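Local coordinates for protein diffuse adherence adhesin (Escherichia coli, PDB 4MEE) that mediates bacterial attachment to mammalian cells, autoaggregation and biofilm formation, and is represented here by its C-terminal transport unit, an outer-membrane beta barrel, at residues A[307-313]-A[346-352]; A[161-165]-A[239-243]; A[152-156]-A[293-297]; A[405-409]-A[420-424]; A[156-160]-A[257-261]. One frame throughout, in Å; residues are numbered along the deposited sequence.

Contact 1: A[307-313]-A[346-352]; sequences NLNGLTA and WMGVTPD
The indole of Trp-346 meets Leu-311 and Ala-313 on the neighbouring strand along its six-membered rim. CD2 of Leu-311 reaches CH2 at 3.8 Å and CB of Ala-313 reaches CE3 at 3.7 Å, both at the ring edge and near its plane. With CG of Trp-346 opposite the backbone N (chi1 163°), the ring hangs beside its own strand, and CA of Gly-348 lies over one face near the rim; the lack of a side chain on this glycine suits its place under the indole.

On the other surface of the strands, CD1 of Leu-308 packs 3.6 Å from CB of Pro-351, the two side chains meeting at a slant. Both point inward, Leu-308 to Ala-160 and Pro-351 to Met-157 of the helix that lies inside the barrel; the flat proline ring and the leucine branch give it apolar surface to pack on. Val-349 lies in the irregular part of the pairing, its methyls reaching the backbone of Asn-309 and Gly-310 and the side chain of Ala-160.

What sets this register is antiparallel backbone pairing, with strand directions 172° apart. Ala-313 and Trp-346 bind each other twice, N of Trp-346 donating to O of Ala-313 at 2.7 Å and N of Ala-313 to O of Trp-346 at 3.1 Å. Asn-309 N gives a further bond to Thr-350 O at 3.2 Å, and Asp-352 N one to Asn-307 O at 2.9 Å. Further out, Asn-368 accepts from NE1 of Trp-346. Two adjacent, antiparallel strands with one surface against a central helix are characteristic of the autotransporter beta barrel.

Contact 2: A[161-165]-A[239-243]; sequences NSLFL and GYANA
Phe-164 and Leu-163 stand next to each other and aim their side chains at the same methyl, CB of Ala-241. The phenyl ring advances with its far end: CZ lies 3.5 Å from that methyl, which approaches obliquely, while CE1 is 3.7 Å from the backbone N of Tyr-240. This N and the CA of Tyr-240 sit at the ring edge, near its plane, so the ring points its rim at the strand backbone. Placing CG beside the backbone N (chi1 -79°) sends the ring outward from the chain toward the wall. CE1 also comes within 3.7 Å of the carbonyl C of Gly-239, whose missing side chain leaves the backbone itself as the surface met by the phenyl.

Leu-163 adds branched aliphatic bulk along the same strand. Its CG is 4.0 Å from CB of Ala-241, and CD2 is a looser 4.5 Å from CB of Ala-243. Glycine and alanines suit the inward positions because little room separates the wall from these two large residues. Tyr-240, between Gly-239 and Ala-241, turns its side chain away from this contact and gives its hydroxyl a partner in Asp-261.

No hydrogen bond crosses this contact; shape and apolar surface carry it. The phenyl also rests on Gln-216, Ser-264, Gln-288 and Asn-290, so an aromatic ring is set into a largely polar neighbourhood, while Leu-163 touches Ile-214. The arrangement belongs to the segment running on from the pore helix of an autotransporter beta barrel, where the chain packs against the inner wall.

Contact 3: A[152-156]-A[293-297]; sequences SYATN and NASVK
Helix 152-156 and strand 293-297 run nearly antiparallel, at 160°, with axes 8.8 Å apart, and they come nearest where Ser-152 faces Val-296, their CA atoms 6.3 Å apart. The valine fork does most of the touching. Its CG2 sits over the middle of one face of the Tyr-153 ring, 3.9 Å from the centroid, a CH-pi contact. Its other branch, CG1, approaches CB of Ser-152 to 3.7 Å. Chi1 of 172° swings CG1 away from the valine's own N and keeps CG2 near it, so CG1 packs mainly on Ser-152 while CG2 covers the Tyr-153 ring. A beta-branched side chain therefore suits this strand position, and small Ser-152 lets the helix come close while its OG bonds to Thr-247.

One turn further along, the amide of Asn-156 lies over Ala-294, whose CB is 3.7 Å from ND2. Here a small alanine makes room for the amide, which has a weak hydrogen bond to the hydroxyl of Tyr-306. The Tyr-306 ring also meets that of Tyr-153, so strand 303-327 probably helps to position both helix residues. A helix lying against the inner surface of consecutive strands is the hallmark of the autotransporter translocator, its linker helix lodged in the barrel pore.

Contact 4: A[405-409]-A[420-424]; sequences NTHEF and LSGSR
Arg-424 folds back at chi3 (90°) while Glu-408 stays extended beyond CG (chi2 -161°), and this pairing of a bent chain with a straight one brings their charged ends together. The two chains meet roughly perpendicular. NH1 of Arg-424 and OE2 of Glu-408 form a salt bridge, with OE2 at the edge of the guanidinium and near its plane; the modelled separation is too short to be taken literally. The carboxylate is turned well away from the guanidinium plane, by 54°, so they do not meet as a flat, two-pronged pair. Arg-424 also has NH2 2.9 Å from O of Thr-406, and a long flexible cation suits this exposed position.

At the Asn-405 end, this residue binds the returning loop twice. Its backbone N donates to O of Arg-424 at 2.7 Å, and its ND2 donates to O of Ser-423 at 2.9 Å. The far side of this buried amide is also satisfied: OD1 accepts from Asn-369 and Gln-371. At the other end, O of Phe-409 receives two bonds from Ser-421, one from N and one from OG, each 2.8 Å, the hydroxyl coming from above the carbonyl plane. The Phe-409 ring turns instead to Met-157, Thr-158 and Asn-161 of the pore helix. Such bonds close the base of a long hairpin excursion between two barrel strands, probably on the extracellular side, whose Phe-409 reaches in to the helix.

Contact 5: A[156-160]-A[257-261]; sequences NMTLA and RNTLD. Unlike the reference sequence in segment 156-160: Thr-158 (reference Ala).
This is a helix-on-wall contact inside the autotransporter beta barrel, where the pore helix lies against the inner surface of strand 255-272. The helix and strand segments run roughly the same way, 26° apart, with their axes 9.5 Å from each other, a spacing that leaves room for one layer of interlocking side chains. Leu-260 dominates that layer. The trans chi1 of Leu-260 (178°) extends the leucine from the strand toward the helix, and its CD2 packs 3.8 Å from CB of Leu-159. The two leucines meet branch against stem, and their apolar neighbours continue the layer: Leu-159 also touches Ala-243, and Leu-260 touches Phe-292 and Ala-294. Leucine suits this place because it is long enough to help bridge the spacing between the axes and offers a methyl to the helix.

One turn earlier on the helix, at Asn-156, the partners are polar. Asn-156 and Asn-258 pass alongside one another, running opposite ways, their amide planes 70° apart. OD1 of Asn-156 faces ND2 of Asn-258, but the modelled approach is too close and poorly angled to count as a hydrogen bond. CB of Asn-258 also lies 3.8 Å from ND2 of Asn-156. Two amides suit an inner lining of mixed polarity. The same CD2 of Leu-260 also lies beside the backbone of a helical turn, 4.1 Å from O of Asn-156, the carbonyl that accepts the bond from Ala-160 N at 2.9 Å.

From the N terminus, helix 149-162 and the residues just after it supply one side of three contacts in turn. Contact 3 reaches furthest, out to strand 280-298; contact 5 starts from the same stretch, sharing Asn-156, and returns to strand 255-272; contact 2 returns to strand 230-249 and is enclosed by both wider loops. Together they fasten helix and following residues to three consecutive barrel strands. Contact 1 opens afterwards, joining the next hairpin of the wall, strands 303-327 and 333-355, and meets the helix through Asn-161, whose OD1 accepts from Val-349 N. Contact 4 comes last, a short closure at a loop base; its Phe-409 links it to contacts 2 and 5 and, through Met-347, to contact 1.

Contact 1: A[307-313]-A[346-352]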
# COMPACT_ATOMS: atom_id res chain seq x y z
N ASN A 307 -4.66 -6.14 19.59
CA ASN A 307 -5.26 -6.14 18.24
C ASN A 307 -5.37 -4.78 17.63
O ASN A 307 -5.65 -3.84 18.32
CB ASN A 307 -6.71 -6.54 18.27
CG ASN A 307 -6.96 -7.73 19.12
OD1 ASN A 307 -7.92 -7.75 19.88
ND2 ASN A 307 -6.12 -8.75 18.99
N LEU A 308 -5.26 -4.69 16.31
CA LEU A 308 -5.62 -3.45 15.62
C LEU A 308 -6.66 -3.76 14.56
O LEU A 308 -6.53 -4.71 13.82
CB LEU A 308 -4.45 -2.79 14.92
CG LEU A 308 -2.94 -3.01 14.96
CD1 LEU A 308 -2.26 -1.75 15.41
CD2 LEU A 308 -2.49 -4.19 15.78
N ASN A 309 -7.71 -2.97 14.48
CA ASN A 309 -8.64 -3.20 13.39
C ASN A 309 -9.36 -1.98 12.93
O ASN A 309 -9.45 -1.00 13.63
CB ASN A 309 -9.62 -4.34 13.68
CG ASN A 309 -10.09 -4.37 15.10
OD1 ASN A 309 -10.96 -3.60 15.50
ND2 ASN A 309 -9.55 -5.29 15.87
N GLY A 310 -9.88 -2.00 11.72
CA GLY A 310 -10.54 -0.80 11.29
C GLY A 310 -10.85 -0.73 9.83
O GLY A 310 -10.79 -1.71 9.12
N LEU A 311 -11.17 0.48 9.40
CA LEU A 311 -11.60 0.71 8.06
C LEU A 311 -10.52 1.43 7.31
O LEU A 311 -9.86 2.29 7.85
CB LEU A 311 -12.81 1.60 8.07
CG LEU A 311 -14.17 1.09 7.61
CD1 LEU A 311 -14.54 -0.18 8.33
CD2 LEU A 311 -15.21 2.15 7.91
N THR A 312 -10.39 1.10 6.05
CA THR A 312 -9.50 1.78 5.20
C THR A 312 -10.33 2.07 3.98
O THR A 312 -11.09 1.22 3.57
CB THR A 312 -8.36 0.85 4.86
OG1 THR A 312 -7.26 1.15 5.72
CG2 THR A 312 -7.95 1.06 3.49
N ALA A 313 -10.24 3.28 3.44
CA ALA A 313 -11.03 3.64 2.27
C ALA A 313 -10.26 4.54 1.34
O ALA A 313 -9.50 5.36 1.79
CB ALA A 313 -12.30 4.32 2.70
N TRP A 346 -7.99 7.14 3.20
CA TRP A 346 -8.28 7.33 4.62
C TRP A 346 -7.88 6.08 5.41
O TRP A 346 -8.46 5.01 5.23
CB TRP A 346 -9.75 7.68 4.85
CG TRP A 346 -10.23 7.49 6.27
CD1 TRP A 346 -9.71 8.07 7.39
CD2 TRP A 346 -11.33 6.68 6.71
NE1 TRP A 346 -10.41 7.66 8.51
CE2 TRP A 346 -11.40 6.80 8.12
CE3 TRP A 346 -12.25 5.85 6.05
CZ2 TRP A 346 -12.37 6.14 8.88
CZ3 TRP A 346 -13.21 5.19 6.81
CH2 TRP A 346 -13.26 5.34 8.21
N MET A 347 -6.89 6.24 6.28
CA MET A 347 -6.40 5.15 7.11
C MET A 347 -7.05 5.21 8.49
O MET A 347 -6.72 6.07 9.31
CB MET A 347 -4.87 5.21 7.22
CG MET A 347 -4.14 5.04 5.89
SD MET A 347 -2.35 5.22 6.03
CE MET A 347 -1.86 5.02 4.32
N GLY A 348 -7.99 4.30 8.75
CA GLY A 348 -8.76 4.32 10.00
C GLY A 348 -8.61 3.09 10.87
O GLY A 348 -9.52 2.76 11.64
N VAL A 349 -7.47 2.41 10.77
CA VAL A 349 -7.18 1.26 11.63
C VAL A 349 -6.48 1.76 12.90
O VAL A 349 -5.41 2.36 12.83
CB VAL A 349 -6.30 0.21 10.92
CG1 VAL A 349 -5.97 -0.94 11.87
CG2 VAL A 349 -7.00 -0.33 9.69
N THR A 350 -7.12 1.52 14.04
CA THR A 350 -6.59 1.92 15.34
C THR A 350 -6.31 0.70 16.21
O THR A 350 -7.02 -0.30 16.13
CB THR A 350 -7.56 2.87 16.09
OG1 THR A 350 -8.90 2.38 15.98
CG2 THR A 350 -7.49 4.27 15.52
N PRO A 351 -5.28 0.80 17.07
CA PRO A 351 -4.88 -0.29 17.94
C PRO A 351 -5.73 -0.29 19.19
O PRO A 351 -6.38 0.72 19.50
CB PRO A 351 -3.44 0.08 18.33
CG PRO A 351 -3.17 1.41 17.72
CD PRO A 351 -4.48 2.00 17.31
N ASP A 352 -5.74 -1.42 19.88
CA ASP A 352 -6.30 -1.50 21.21
C ASP A 352 -5.42 -0.67 22.11
O ASP A 352 -4.24 -0.50 21.84
CB ASP A 352 -6.28 -2.94 21.71
CG ASP A 352 -7.50 -3.73 21.28
OD1 ASP A 352 -8.43 -3.15 20.67
OD2 ASP A 352 -7.53 -4.95 21.56

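Contact 2: A[161-165]-A[239-243]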
# COMPACT_ATOMS: atom_id res chain seq x y z
N ASN A 161 -2.08 0.02 8.61
CA ASN A 161 -2.80 0.88 7.70
C ASN A 161 -2.32 0.90 6.26
O ASN A 161 -3.08 1.22 5.37
CB ASN A 161 -2.78 2.29 8.23
CG ASN A 161 -3.35 2.39 9.60
OD1 ASN A 161 -4.48 2.80 9.77
ND2 ASN A 161 -2.57 2.02 10.59
N SER A 162 -1.06 0.58 6.03
CA SER A 162 -0.59 0.59 4.67
C SER A 162 -0.39 -0.80 4.12
O SER A 162 0.03 -0.95 2.99
CB SER A 162 0.72 1.33 4.59
OG SER A 162 1.72 0.62 5.28
N LEU A 163 -0.68 -1.82 4.91
CA LEU A 163 -0.46 -3.17 4.42
C LEU A 163 -1.38 -3.66 3.30
O LEU A 163 -0.94 -4.39 2.43
CB LEU A 163 -0.48 -4.16 5.59
CG LEU A 163 0.54 -5.30 5.56
CD1 LEU A 163 1.69 -4.99 4.61
CD2 LEU A 163 1.04 -5.60 6.96
N PHE A 164 -2.65 -3.27 3.30
CA PHE A 164 -3.56 -3.81 2.31
C PHE A 164 -3.99 -2.81 1.29
O PHE A 164 -5.03 -2.95 0.67
CB PHE A 164 -4.80 -4.37 2.98
CG PHE A 164 -4.60 -5.68 3.59
CD1 PHE A 164 -4.37 -6.77 2.80
CD2 PHE A 164 -4.63 -5.83 4.94
CE1 PHE A 164 -4.19 -7.98 3.36
CE2 PHE A 164 -4.44 -7.04 5.50
CZ PHE A 164 -4.22 -8.12 4.71
N LEU A 165 -3.18 -1.79 1.12
CA LEU A 165 -3.47 -0.70 0.21
C LEU A 165 -3.47 -1.19 -1.21
O LEU A 165 -2.70 -2.06 -1.55
CB LEU A 165 -2.37 0.33 0.34
CG LEU A 165 -2.72 1.70 0.90
CD1 LEU A 165 -3.52 1.61 2.19
CD2 LEU A 165 -1.41 2.42 1.14
N GLY A 239 -7.89 -10.36 1.55
CA GLY A 239 -6.46 -10.64 1.60
C GLY A 239 -5.98 -11.14 2.94
O GLY A 239 -6.70 -11.10 3.90
N TYR A 240 -4.76 -11.66 2.99
CA TYR A 240 -4.15 -12.06 4.23
C TYR A 240 -2.73 -11.59 4.16
O TYR A 240 -2.10 -11.76 3.15
CB TYR A 240 -4.14 -13.57 4.36
CG TYR A 240 -3.10 -14.06 5.30
CD1 TYR A 240 -3.26 -13.89 6.65
CD2 TYR A 240 -1.96 -14.65 4.84
CE1 TYR A 240 -2.31 -14.30 7.52
CE2 TYR A 240 -1.00 -15.07 5.70
CZ TYR A 240 -1.20 -14.89 7.04
OH TYR A 240 -0.27 -15.30 7.92
N ALA A 241 -2.21 -11.01 5.23
CA ALA A 241 -0.86 -10.50 5.17
C ALA A 241 -0.14 -10.74 6.44
O ALA A 241 -0.77 -10.94 7.44
CB ALA A 241 -0.90 -9.03 4.94
N ASN A 242 1.18 -10.67 6.43
CA ASN A 242 1.90 -10.87 7.66
C ASN A 242 3.26 -10.18 7.70
O ASN A 242 3.94 -10.15 6.71
CB ASN A 242 2.07 -12.35 7.89
CG ASN A 242 3.45 -12.68 8.29
OD1 ASN A 242 4.40 -12.19 7.68
ND2 ASN A 242 3.60 -13.47 9.33
N ALA A 243 3.68 -9.67 8.85
CA ALA A 243 4.95 -8.97 8.88
C ALA A 243 5.73 -9.20 10.15
O ALA A 243 5.18 -9.50 11.16
CB ALA A 243 4.71 -7.51 8.73

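Contact 3: A[152-156]-A[293-297]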
# COMPACT_ATOMS: atom_id res chain seq x y z
N SER A 152 8.40 -0.62 18.03
CA SER A 152 7.59 -1.73 17.66
C SER A 152 6.12 -1.43 17.63
O SER A 152 5.44 -1.84 16.73
CB SER A 152 7.85 -2.84 18.64
OG SER A 152 9.24 -3.00 18.77
N TYR A 153 5.62 -0.73 18.62
CA TYR A 153 4.22 -0.44 18.62
C TYR A 153 3.88 0.46 17.46
O TYR A 153 2.89 0.25 16.79
CB TYR A 153 3.83 0.26 19.89
CG TYR A 153 3.70 -0.63 21.08
CD1 TYR A 153 2.61 -1.43 21.24
CD2 TYR A 153 4.67 -0.63 22.05
CE1 TYR A 153 2.48 -2.24 22.34
CE2 TYR A 153 4.56 -1.43 23.15
CZ TYR A 153 3.47 -2.23 23.28
OH TYR A 153 3.37 -3.02 24.38
N ALA A 154 4.71 1.47 17.25
CA ALA A 154 4.49 2.49 16.24
C ALA A 154 4.54 1.92 14.86
O ALA A 154 3.87 2.39 13.97
CB ALA A 154 5.53 3.56 16.37
N THR A 155 5.38 0.92 14.66
CA THR A 155 5.43 0.26 13.39
C THR A 155 4.24 -0.60 13.05
O THR A 155 3.80 -0.61 11.93
CB THR A 155 6.65 -0.59 13.33
OG1 THR A 155 7.73 0.21 13.80
CG2 THR A 155 6.90 -0.96 11.94
N ASN A 156 3.71 -1.34 14.01
CA ASN A 156 2.59 -2.17 13.70
C ASN A 156 1.44 -1.32 13.27
O ASN A 156 0.64 -1.70 12.45
CB ASN A 156 2.22 -2.99 14.89
CG ASN A 156 3.18 -4.10 15.10
OD1 ASN A 156 4.01 -4.37 14.25
ND2 ASN A 156 3.08 -4.75 16.23
N ASN A 293 -3.68 -9.06 14.22
CA ASN A 293 -3.32 -9.53 15.53
C ASN A 293 -1.88 -9.22 15.69
O ASN A 293 -1.09 -9.72 14.94
CB ASN A 293 -3.43 -11.02 15.59
CG ASN A 293 -4.84 -11.49 15.81
OD1 ASN A 293 -5.79 -10.72 15.80
ND2 ASN A 293 -4.97 -12.78 16.03
N ALA A 294 -1.53 -8.44 16.70
CA ALA A 294 -0.17 -7.96 16.81
C ALA A 294 0.48 -8.41 18.09
O ALA A 294 -0.20 -8.81 19.00
CB ALA A 294 -0.18 -6.47 16.76
N SER A 295 1.80 -8.35 18.12
CA SER A 295 2.57 -8.68 19.31
C SER A 295 3.76 -7.79 19.35
O SER A 295 4.27 -7.43 18.32
CB SER A 295 3.15 -10.07 19.19
OG SER A 295 2.16 -10.99 18.80
N VAL A 296 4.24 -7.48 20.55
CA VAL A 296 5.50 -6.82 20.68
C VAL A 296 6.34 -7.55 21.68
O VAL A 296 5.86 -7.91 22.73
CB VAL A 296 5.32 -5.42 21.20
CG1 VAL A 296 6.67 -4.84 21.51
CG2 VAL A 296 4.65 -4.59 20.15
N LYS A 297 7.61 -7.78 21.38
CA LYS A 297 8.45 -8.49 22.32
C LYS A 297 9.68 -7.68 22.51
O LYS A 297 10.30 -7.29 21.54
CB LYS A 297 8.85 -9.83 21.73
CG LYS A 297 8.66 -10.99 22.66
CD LYS A 297 9.84 -11.12 23.57
CE LYS A 297 10.28 -12.55 23.59
NZ LYS A 297 11.35 -12.68 24.61

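Contact 4: A[405-409]-A[420-424]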
# COMPACT_ATOMS: atom_id res chain seq x y z
N ASN A 405 1.32 12.87 3.74
CA ASN A 405 0.50 12.34 4.82
C ASN A 405 0.04 13.44 5.74
O ASN A 405 0.83 14.30 6.14
CB ASN A 405 1.26 11.30 5.61
CG ASN A 405 1.50 10.03 4.83
OD1 ASN A 405 0.57 9.26 4.58
ND2 ASN A 405 2.74 9.81 4.42
N THR A 406 -1.24 13.40 6.11
CA THR A 406 -1.81 14.37 7.03
C THR A 406 -1.31 14.17 8.47
O THR A 406 -1.07 15.14 9.18
CB THR A 406 -3.34 14.37 6.95
OG1 THR A 406 -3.72 14.81 5.64
CG2 THR A 406 -3.94 15.32 7.96
N HIS A 407 -1.14 12.92 8.89
CA HIS A 407 -0.54 12.63 10.19
C HIS A 407 0.77 11.89 10.02
O HIS A 407 1.14 11.50 8.92
CB HIS A 407 -1.46 11.74 11.03
CG HIS A 407 -2.83 12.30 11.27
ND1 HIS A 407 -3.63 12.76 10.24
CD2 HIS A 407 -3.54 12.46 12.41
CE1 HIS A 407 -4.78 13.18 10.74
NE2 HIS A 407 -4.75 13.02 12.05
N GLU A 408 1.48 11.68 11.12
CA GLU A 408 2.61 10.78 11.10
C GLU A 408 2.42 9.75 12.20
O GLU A 408 2.06 10.09 13.33
CB GLU A 408 3.96 11.54 11.14
CG GLU A 408 4.65 11.72 12.48
CD GLU A 408 5.68 12.84 12.47
OE1 GLU A 408 6.83 12.61 12.90
OE2 GLU A 408 5.35 13.96 12.01
N PHE A 409 2.59 8.48 11.86
CA PHE A 409 2.26 7.39 12.77
C PHE A 409 3.21 7.28 13.95
O PHE A 409 4.41 7.51 13.82
CB PHE A 409 2.14 6.07 12.02
CG PHE A 409 0.88 5.96 11.22
CD1 PHE A 409 -0.36 6.18 11.82
CD2 PHE A 409 0.91 5.65 9.86
CE1 PHE A 409 -1.53 6.08 11.10
CE2 PHE A 409 -0.26 5.54 9.13
CZ PHE A 409 -1.49 5.76 9.75
N LEU A 420 7.00 9.67 17.43
CA LEU A 420 6.44 9.56 16.08
C LEU A 420 7.49 9.13 15.06
O LEU A 420 8.70 9.23 15.31
CB LEU A 420 5.78 10.88 15.67
CG LEU A 420 4.86 11.60 16.67
CD1 LEU A 420 4.58 13.04 16.24
CD2 LEU A 420 3.56 10.85 16.91
N SER A 421 7.03 8.62 13.92
CA SER A 421 7.92 8.11 12.89
C SER A 421 7.49 8.76 11.59
O SER A 421 6.57 8.28 10.93
CB SER A 421 7.77 6.61 12.79
OG SER A 421 6.45 6.30 12.38
N GLY A 422 8.19 9.82 11.22
CA GLY A 422 7.65 10.79 10.27
C GLY A 422 8.09 10.76 8.82
O GLY A 422 9.25 10.99 8.49
N SER A 423 7.12 10.50 7.96
CA SER A 423 7.34 10.59 6.54
C SER A 423 6.13 11.33 6.04
O SER A 423 5.27 10.77 5.36
CB SER A 423 7.43 9.20 5.96
OG SER A 423 7.95 8.33 6.94
N ARG A 424 6.05 12.60 6.43
CA ARG A 424 4.93 13.44 6.04
C ARG A 424 4.95 13.58 4.53
O ARG A 424 3.91 13.59 3.88
CB ARG A 424 5.03 14.81 6.69
CG ARG A 424 5.10 14.78 8.21
CD ARG A 424 4.75 16.13 8.83
NE ARG A 424 3.32 16.27 9.10
CZ ARG A 424 2.73 15.84 10.22
NH1 ARG A 424 3.44 15.26 11.17
NH2 ARG A 424 1.43 16.00 10.38

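Contact 5: A[156-160]-A[257-261]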
# COMPACT_ATOMS: atom_id res chain seq x y z
N ASN A 156 3.71 -1.34 14.01
CA ASN A 156 2.59 -2.17 13.70
C ASN A 156 1.44 -1.32 13.27
O ASN A 156 0.64 -1.70 12.45
CB ASN A 156 2.22 -2.99 14.89
CG ASN A 156 3.18 -4.10 15.10
OD1 ASN A 156 4.01 -4.37 14.25
ND2 ASN A 156 3.08 -4.75 16.23
N MET A 157 1.37 -0.14 13.83
CA MET A 157 0.35 0.79 13.50
C MET A 157 0.46 1.25 12.05
O MET A 157 -0.54 1.41 11.37
CB MET A 157 0.54 1.99 14.38
CG MET A 157 -0.23 3.18 13.94
SD MET A 157 -1.58 3.30 15.09
CE MET A 157 -2.34 4.77 14.45
N THR A 158 1.68 1.49 11.62
CA THR A 158 1.93 1.95 10.28
C THR A 158 1.61 0.92 9.25
O THR A 158 1.02 1.22 8.24
CB THR A 158 3.40 2.20 10.15
OG1 THR A 158 3.93 2.35 11.47
CG2 THR A 158 3.62 3.45 9.38
N LEU A 159 2.04 -0.30 9.51
CA LEU A 159 1.81 -1.43 8.64
C LEU A 159 0.36 -1.76 8.56
O LEU A 159 -0.15 -2.06 7.52
CB LEU A 159 2.52 -2.62 9.22
CG LEU A 159 4.01 -2.57 9.04
CD1 LEU A 159 4.62 -3.64 9.90
CD2 LEU A 159 4.30 -2.78 7.57
N ALA A 160 -0.31 -1.67 9.68
CA ALA A 160 -1.67 -2.06 9.75
C ALA A 160 -2.48 -1.23 8.80
O ALA A 160 -3.44 -1.70 8.25
CB ALA A 160 -2.17 -1.84 11.13
N ARG A 257 11.36 -6.70 19.17
CA ARG A 257 10.84 -7.23 17.92
C ARG A 257 9.33 -7.13 17.86
O ARG A 257 8.70 -7.04 18.89
CB ARG A 257 11.23 -8.69 17.78
N ASN A 258 8.75 -7.14 16.67
CA ASN A 258 7.30 -7.10 16.56
C ASN A 258 6.80 -7.96 15.43
O ASN A 258 7.48 -8.13 14.45
CB ASN A 258 6.81 -5.68 16.36
CG ASN A 258 7.22 -5.11 15.04
OD1 ASN A 258 8.26 -4.48 14.93
ND2 ASN A 258 6.38 -5.27 14.04
N THR A 259 5.60 -8.50 15.56
CA THR A 259 5.04 -9.30 14.48
C THR A 259 3.59 -9.00 14.29
O THR A 259 2.92 -8.56 15.20
CB THR A 259 5.13 -10.76 14.83
OG1 THR A 259 3.96 -11.12 15.56
CG2 THR A 259 6.31 -10.97 15.69
N LEU A 260 3.06 -9.27 13.10
CA LEU A 260 1.70 -8.88 12.81
C LEU A 260 1.04 -9.78 11.77
O LEU A 260 1.66 -10.06 10.76
CB LEU A 260 1.75 -7.45 12.34
CG LEU A 260 0.54 -6.68 11.89
CD1 LEU A 260 -0.23 -6.18 13.09
CD2 LEU A 260 1.12 -5.52 11.15
N ASP A 261 -0.18 -10.23 12.01
CA ASP A 261 -0.91 -11.07 11.07
C ASP A 261 -2.23 -10.43 10.90
O ASP A 261 -2.84 -10.08 11.87
CB ASP A 261 -1.19 -12.40 11.70
CG ASP A 261 -0.14 -13.40 11.38
OD1 ASP A 261 -0.18 -13.92 10.25
OD2 ASP A 261 0.72 -13.65 12.24